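Long-range contacts in putative signal recognition particle protein (Chaetomium thermophilum, PDB 5CK4), which is an Arf-like GTPase, the beta subunit of the signal recognition particle receptor at secretory membranes, and probably switches between GTP- and GDP-bound states: residues I166-A171 / A217-D222; S21-G26 / L112-P117. All coordinates share one frame; numbering follows the deposited sequence.

Interaction 1. Residues I166-A171 / A217-D222. With GDP (guanosine-5'-diphosphate), chain C.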
loop_
_atom_site.group_PDB
_atom_site.type_symbol
_atom_site.label_atom_id
_atom_site.label_comp_id
_atom_site.label_asym_id
_atom_site.label_seq_id
_atom_site.Cartn_x
_atom_site.Cartn_y
_atom_site.Cartn_z
ATOM N N ILE A 166 3.770 -0.463 0.279
ATOM C CA ILE A 166 3.287 0.033 1.561
ATOM C C ILE A 166 2.214 1.084 1.286
ATOM O O ILE A 166 2.469 2.070 0.576
ATOM C CB ILE A 166 4.418 0.658 2.392
ATOM C CG1 ILE A 166 5.464 -0.392 2.772
ATOM C CG2 ILE A 166 3.840 1.328 3.646
ATOM C CD1 ILE A 166 6.728 0.216 3.451
ATOM N N PHE A 167 1.005 0.859 1.795
ATOM C CA PHE A 167 -0.053 1.863 1.681
ATOM C C PHE A 167 -0.161 2.597 3.019
ATOM O O PHE A 167 -0.649 2.029 4.007
ATOM C CB PHE A 167 -1.389 1.213 1.325
ATOM C CG PHE A 167 -2.499 2.210 1.082
ATOM C CD1 PHE A 167 -3.263 2.701 2.140
ATOM C CD2 PHE A 167 -2.756 2.683 -0.202
ATOM C CE1 PHE A 167 -4.273 3.629 1.912
ATOM C CE2 PHE A 167 -3.771 3.602 -0.434
ATOM C CZ PHE A 167 -4.525 4.073 0.617
ATOM N N LEU A 168 0.297 3.849 3.050
ATOM C CA LEU A 168 0.355 4.622 4.293
ATOM C C LEU A 168 -0.877 5.506 4.434
ATOM O O LEU A 168 -1.294 6.146 3.481
ATOM C CB LEU A 168 1.598 5.500 4.306
ATOM C CG LEU A 168 2.124 6.132 5.605
ATOM C CD1 LEU A 168 2.707 5.072 6.540
ATOM C CD2 LEU A 168 3.189 7.154 5.266
ATOM N N LEU A 169 -1.446 5.541 5.637
ATOM C CA LEU A 169 -2.573 6.417 5.940
ATOM C C LEU A 169 -2.377 7.061 7.315
ATOM O O LEU A 169 -1.614 6.553 8.151
ATOM C CB LEU A 169 -3.914 5.654 5.879
ATOM C CG LEU A 169 -4.085 4.439 6.827
ATOM C CD1 LEU A 169 -4.584 4.867 8.234
ATOM C CD2 LEU A 169 -5.033 3.423 6.217
ATOM N N ASP A 170 -3.089 8.163 7.535
ATOM C CA ASP A 170 -3.089 8.873 8.807
ATOM C C ASP A 170 -4.155 8.252 9.712
ATOM O O ASP A 170 -5.347 8.466 9.503
ATOM C CB ASP A 170 -3.382 10.362 8.533
ATOM C CG ASP A 170 -3.324 11.221 9.778
ATOM O OD1 ASP A 170 -3.408 10.683 10.901
ATOM O OD2 ASP A 170 -3.208 12.456 9.631
ATOM N N ALA A 171 -3.735 7.476 10.714
ATOM C CA ALA A 171 -4.698 6.799 11.578
ATOM C C ALA A 171 -5.471 7.767 12.468
ATOM O O ALA A 171 -6.529 7.411 12.999
ATOM C CB ALA A 171 -4.027 5.694 12.433
ATOM N N ALA A 217 -0.014 0.489 6.340
ATOM C CA ALA A 217 0.704 1.076 7.462
ATOM C C ALA A 217 -0.130 2.192 8.094
ATOM O O ALA A 217 -0.301 3.278 7.515
ATOM C CB ALA A 217 2.065 1.588 6.993
ATOM N N ALA A 218 -0.686 1.898 9.268
ATOM C CA ALA A 218 -1.545 2.851 9.959
ATOM C C ALA A 218 -0.683 3.780 10.808
ATOM O O ALA A 218 -0.400 3.475 11.974
ATOM C CB ALA A 218 -2.591 2.105 10.818
ATOM N N ASN A 219 -0.271 4.896 10.198
ATOM C CA ASN A 219 0.707 5.837 10.741
ATOM C C ASN A 219 0.134 6.785 11.805
ATOM O O ASN A 219 -1.083 6.903 11.953
ATOM C CB ASN A 219 1.308 6.677 9.596
ATOM C CG ASN A 219 2.581 7.407 10.000
ATOM O OD1 ASN A 219 3.306 6.956 10.886
ATOM N ND2 ASN A 219 2.857 8.539 9.351
ATOM N N LYS A 220 1.041 7.477 12.504
ATOM C CA LYS A 220 0.722 8.491 13.524
ATOM C C LYS A 220 0.117 7.889 14.796
ATOM O O LYS A 220 -0.703 8.526 15.454
ATOM C CB LYS A 220 -0.154 9.652 12.967
ATOM C CG LYS A 220 0.309 10.178 11.574
ATOM C CD LYS A 220 -0.203 11.567 11.245
ATOM C CE LYS A 220 0.177 11.961 9.811
ATOM N NZ LYS A 220 -0.326 13.343 9.435
ATOM N N GLN A 221 0.530 6.672 15.156
ATOM C CA GLN A 221 0.054 6.053 16.399
ATOM C C GLN A 221 0.563 6.752 17.675
ATOM O O GLN A 221 0.138 6.418 18.781
ATOM C CB GLN A 221 0.389 4.558 16.447
ATOM C CG GLN A 221 -0.332 3.725 15.401
ATOM C CD GLN A 221 -1.818 3.607 15.663
ATOM O OE1 GLN A 221 -2.258 3.570 16.807
ATOM N NE2 GLN A 221 -2.604 3.528 14.590
ATOM N N ASP A 222 1.439 7.737 17.513
ATOM C CA ASP A 222 1.874 8.563 18.637
ATOM C C ASP A 222 0.731 9.469 19.105
ATOM O O ASP A 222 0.682 9.865 20.259
ATOM C CB ASP A 222 3.084 9.407 18.242
ATOM C CG ASP A 222 2.828 10.254 16.997
ATOM O OD1 ASP A 222 2.469 9.676 15.948
ATOM O OD2 ASP A 222 2.996 11.492 17.069
HETATM P PB GDP C . 2.998 13.184 2.776
HETATM O O1B GDP C . 4.317 13.105 2.065
HETATM O O2B GDP C . 2.309 11.829 2.720
HETATM O O3B GDP C . 2.055 14.198 2.169
HETATM O O3A GDP C . 3.175 13.533 4.332
HETATM P PA GDP C . 4.380 14.350 5.031
HETATM O O1A GDP C . 5.628 13.526 5.073
HETATM O O2A GDP C . 4.587 15.710 4.413
HETATM O "O5'" GDP C . 3.712 14.427 6.477
HETATM C "C5'" GDP C . 2.514 15.163 6.666
HETATM C "C4'" GDP C . 2.533 15.713 8.083
HETATM O "O4'" GDP C . 2.355 14.639 9.009
HETATM C "C3'" GDP C . 3.863 16.368 8.428
HETATM O "O3'" GDP C . 3.575 17.471 9.289
HETATM C "C2'" GDP C . 4.597 15.313 9.233
HETATM O "O2'" GDP C . 5.499 15.866 10.188
HETATM C "C1'" GDP C . 3.447 14.629 9.937
HETATM N N9 GDP C . 3.764 13.238 10.324
HETATM C C8 GDP C . 4.325 12.275 9.563
HETATM N N7 GDP C . 4.429 11.115 10.270
HETATM C C5 GDP C . 3.905 11.342 11.484
HETATM C C6 GDP C . 3.710 10.560 12.713
HETATM O O6 GDP C . 4.056 9.356 12.748
HETATM N N1 GDP C . 3.116 11.175 13.754
HETATM C C2 GDP C . 2.735 12.470 13.722
HETATM N N2 GDP C . 2.158 13.026 14.815
HETATM N N3 GDP C . 2.893 13.251 12.626
HETATM C C4 GDP C . 3.469 12.741 11.510
#
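Leu168 to Asp170 pair with Ala217 to Asn219 as parallel neighbours in the central sheet of a P-loop GTPase fold, at the end where the second strand runs into the guanine-reading NKxD motif, here Asn219, Lys220, Gln221 and Asp222. Four backbone hydrogen bonds, alternating in direction, define the pairing: Ala217 N to Phe167 O, Leu169 N to Ala217 O, Asn219 N to Leu169 O and, past the end of the first strand, Ala171 N to Asn219 O at 3.0 Å. On one face Ala217 CB lies 3.6 Å from Leu168 CD1 and 3.8 Å from Ile166 CG2, and Trp308 of helix 306-313 packs on Leu168, Ala217 and Asn219. Leu169 projects from the reverse face, onto Tyr181 of helix 180-201.

Toward the C-terminal ends of the strands the chemistry turns polar. The extended chain of Lys220 runs over the face of the guanine, its CG 3.6 Å from GDP C6. At its tip NZ donates to GDP O4' (3.0 Å) and to Gly29 O, and makes a salt bridge with Asp170 OD2 (3.0 Å), approaching from above the carboxylate plane, 67° out of it. Asp170 brings that carboxylate across the lysine with CG anti to the backbone N (chi1 -176°), while its OD1 accepts from Ala172 N and Ala173 N. A methionine in place of Lys220 would probably leave Asp170 OD2 without its countercharge and the ribose oxygen without this donor. Asp222 grips the base edge with two oxygens: OD2 takes GDP N2 at 2.9 Å, and OD1 takes GDP N1 at 2.7 Å in a nearly straight bond, 173° at the hydrogen.

Interaction 2. Residues S21-G26 / L112-P117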
loop_
_atom_site.group_PDB
_atom_site.type_symbol
_atom_site.label_atom_id
_atom_site.label_comp_id
_atom_site.label_asym_id
_atom_site.label_seq_id
_atom_site.Cartn_x
_atom_site.Cartn_y
_atom_site.Cartn_z
ATOM N N SER A 21 12.364 -2.873 -5.451
ATOM C CA SER A 21 11.597 -1.692 -5.050
ATOM C C SER A 21 10.356 -1.981 -4.206
ATOM O O SER A 21 9.680 -3.000 -4.371
ATOM C CB SER A 21 11.152 -0.911 -6.294
ATOM O OG SER A 21 12.154 -0.017 -6.741
ATOM N N VAL A 22 10.055 -1.053 -3.309
ATOM C CA VAL A 22 8.798 -1.053 -2.570
ATOM C C VAL A 22 8.095 0.281 -2.828
ATOM O O VAL A 22 8.624 1.344 -2.489
ATOM C CB VAL A 22 9.051 -1.273 -1.063
ATOM C CG1 VAL A 22 7.762 -1.159 -0.256
ATOM C CG2 VAL A 22 9.743 -2.647 -0.832
ATOM N N LEU A 23 6.918 0.237 -3.452
ATOM C CA LEU A 23 6.151 1.462 -3.684
ATOM C C LEU A 23 5.495 1.963 -2.408
ATOM O O LEU A 23 4.767 1.235 -1.730
ATOM C CB LEU A 23 5.065 1.270 -4.757
ATOM C CG LEU A 23 5.487 1.351 -6.227
ATOM C CD1 LEU A 23 4.303 1.045 -7.128
ATOM C CD2 LEU A 23 6.074 2.722 -6.560
ATOM N N LEU A 24 5.739 3.227 -2.100
ATOM C CA LEU A 24 5.109 3.867 -0.961
ATOM C C LEU A 24 3.943 4.717 -1.496
ATOM O O LEU A 24 4.157 5.706 -2.197
ATOM C CB LEU A 24 6.149 4.714 -0.222
ATOM C CG LEU A 24 5.657 5.502 0.999
ATOM C CD1 LEU A 24 5.027 4.566 2.012
ATOM C CD2 LEU A 24 6.804 6.303 1.621
ATOM N N ILE A 25 2.720 4.305 -1.176
ATOM C CA ILE A 25 1.497 4.856 -1.760
ATOM C C ILE A 25 0.604 5.376 -0.630
ATOM O O ILE A 25 0.593 4.803 0.451
ATOM C CB ILE A 25 0.711 3.727 -2.477
ATOM C CG1 ILE A 25 1.510 3.165 -3.650
ATOM C CG2 ILE A 25 -0.643 4.203 -2.990
ATOM C CD1 ILE A 25 0.771 2.031 -4.378
ATOM N N GLY A 26 -0.153 6.443 -0.876
ATOM C CA GLY A 26 -1.145 6.886 0.095
ATOM C C GLY A 26 -1.581 8.315 -0.142
ATOM O O GLY A 26 -0.948 9.034 -0.917
ATOM N N LEU A 112 14.688 -0.504 -2.066
ATOM C CA LEU A 112 14.484 0.910 -2.308
ATOM C C LEU A 112 13.050 1.261 -1.963
ATOM O O LEU A 112 12.124 0.560 -2.358
ATOM C CB LEU A 112 14.749 1.249 -3.777
ATOM C CG LEU A 112 16.137 0.927 -4.334
ATOM C CD1 LEU A 112 16.195 1.220 -5.824
ATOM C CD2 LEU A 112 17.204 1.711 -3.590
ATOM N N LEU A 113 12.875 2.348 -1.226
ATOM C CA LEU A 113 11.549 2.838 -0.905
ATOM C C LEU A 113 11.177 3.969 -1.865
ATOM O O LEU A 113 11.826 5.021 -1.882
ATOM C CB LEU A 113 11.508 3.306 0.549
ATOM C CG LEU A 113 10.162 3.760 1.101
ATOM C CD1 LEU A 113 9.123 2.636 1.009
ATOM C CD2 LEU A 113 10.310 4.271 2.525
ATOM N N ILE A 114 10.142 3.739 -2.670
ATOM C CA ILE A 114 9.770 4.658 -3.749
ATOM C C ILE A 114 8.529 5.490 -3.428
ATOM O O ILE A 114 7.397 5.004 -3.502
ATOM C CB ILE A 114 9.521 3.906 -5.077
ATOM C CG1 ILE A 114 10.673 2.944 -5.377
ATOM C CG2 ILE A 114 9.282 4.893 -6.224
ATOM C CD1 ILE A 114 12.053 3.570 -5.287
ATOM N N ASP A 115 8.760 6.750 -3.078
ATOM C CA ASP A 115 7.697 7.692 -2.748
ATOM C C ASP A 115 6.890 7.994 -4.016
ATOM O O ASP A 115 7.460 8.102 -5.088
ATOM C CB ASP A 115 8.330 8.975 -2.200
ATOM C CG ASP A 115 7.324 9.906 -1.572
ATOM O OD1 ASP A 115 6.181 9.476 -1.313
ATOM O OD2 ASP A 115 7.686 11.071 -1.322
ATOM N N THR A 116 5.569 8.083 -3.892
ATOM C CA THR A 116 4.692 8.430 -5.018
ATOM C C THR A 116 3.775 9.571 -4.593
ATOM O O THR A 116 3.526 9.753 -3.397
ATOM C CB THR A 116 3.823 7.237 -5.470
ATOM O OG1 THR A 116 3.000 6.802 -4.377
ATOM C CG2 THR A 116 4.690 6.088 -5.933
ATOM N N PRO A 117 3.275 10.358 -5.561
ATOM C CA PRO A 117 2.426 11.486 -5.151
ATOM C C PRO A 117 1.058 11.048 -4.632
ATOM O O PRO A 117 0.488 10.056 -5.094
ATOM C CB PRO A 117 2.298 12.322 -6.434
ATOM C CG PRO A 117 2.647 11.377 -7.556
ATOM C CD PRO A 117 3.660 10.431 -6.985
HETATM O O HOH W 1 0.504 7.706 -3.709
#
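Ser21 starts the pairing by placing OG 3.6 Å from Ile114 CG1, although its hydroxyl finds its polar partner in Ser160 OG on the neighbouring strand. Val22 then bonds through both backbone groups: its N donates to Leu112 O at 2.8 Å, and its O accepts from Ile114 N at the same length. Leu23, on the face shared with Ser21 and Ile114, sends CD2 to Thr116 CG2 (3.7 Å), the two side chains crossing at about a right angle; Leu130 of helix 123-131 packs on this leucine.

The strand pair belongs to the parallel core of the P-loop GTPase fold: 21-25 leads into the Walker A loop, while 112-115 ends in Asp115-Thr116-Pro117-Gly118, the family's DxxG motif. The side chain of Asp115 comes to about 3 Å (nearest atoms) from that of Lys32, a residue that binds GDP.

Leu24 turns to the opposite face, where its CB meets Leu113 CD1 at 3.8 Å and Leu35 of helix 32-40 packs against it. Its N donates to Ile114 O, and its O receives Thr116 OG1 at 2.7 Å besides a weak bond from Thr116 N. Thr116 OG1 stands between its own backbone N and carbonyl carbon (chi1 60°), which directs the hydroxyl at Leu24 O. The CB of Ile25 points away from 112-117, and its side chain packs on Thr126 and Leu130 of helix 123-131. At Gly26, phi 162° and psi 168° would drive a CB into the preceding carbonyl O, a conformation that calls for glycine. Its N donates to a water at 3.2 Å, and the same water hydrogen-bonds to Thr116 OG1 at 2.7 Å.

In the fold
Strands 159-170 and 21-25 are adjacent in the one sheet, so the two contacts are joined side by side: Ile166 N lies 2.8 Å from Leu23 O and Leu168 N 2.8 Å from Ile25 O, both probable hydrogen bonds. Packing continues across this seam, with Ile166 CG2 3.8 Å from Leu24 CD1. Their centres are 14 Å apart and both are largely buried. They differ at the C-terminal ends of the strands. Interaction 1 ends in charged groups that bind ribose and base, whereas interaction 2 is mainly aliphatic apart from Ser21, and its polar end, with Asp115 and Thr116, lies by the Walker A and DxxG loops, nearer the phosphate side.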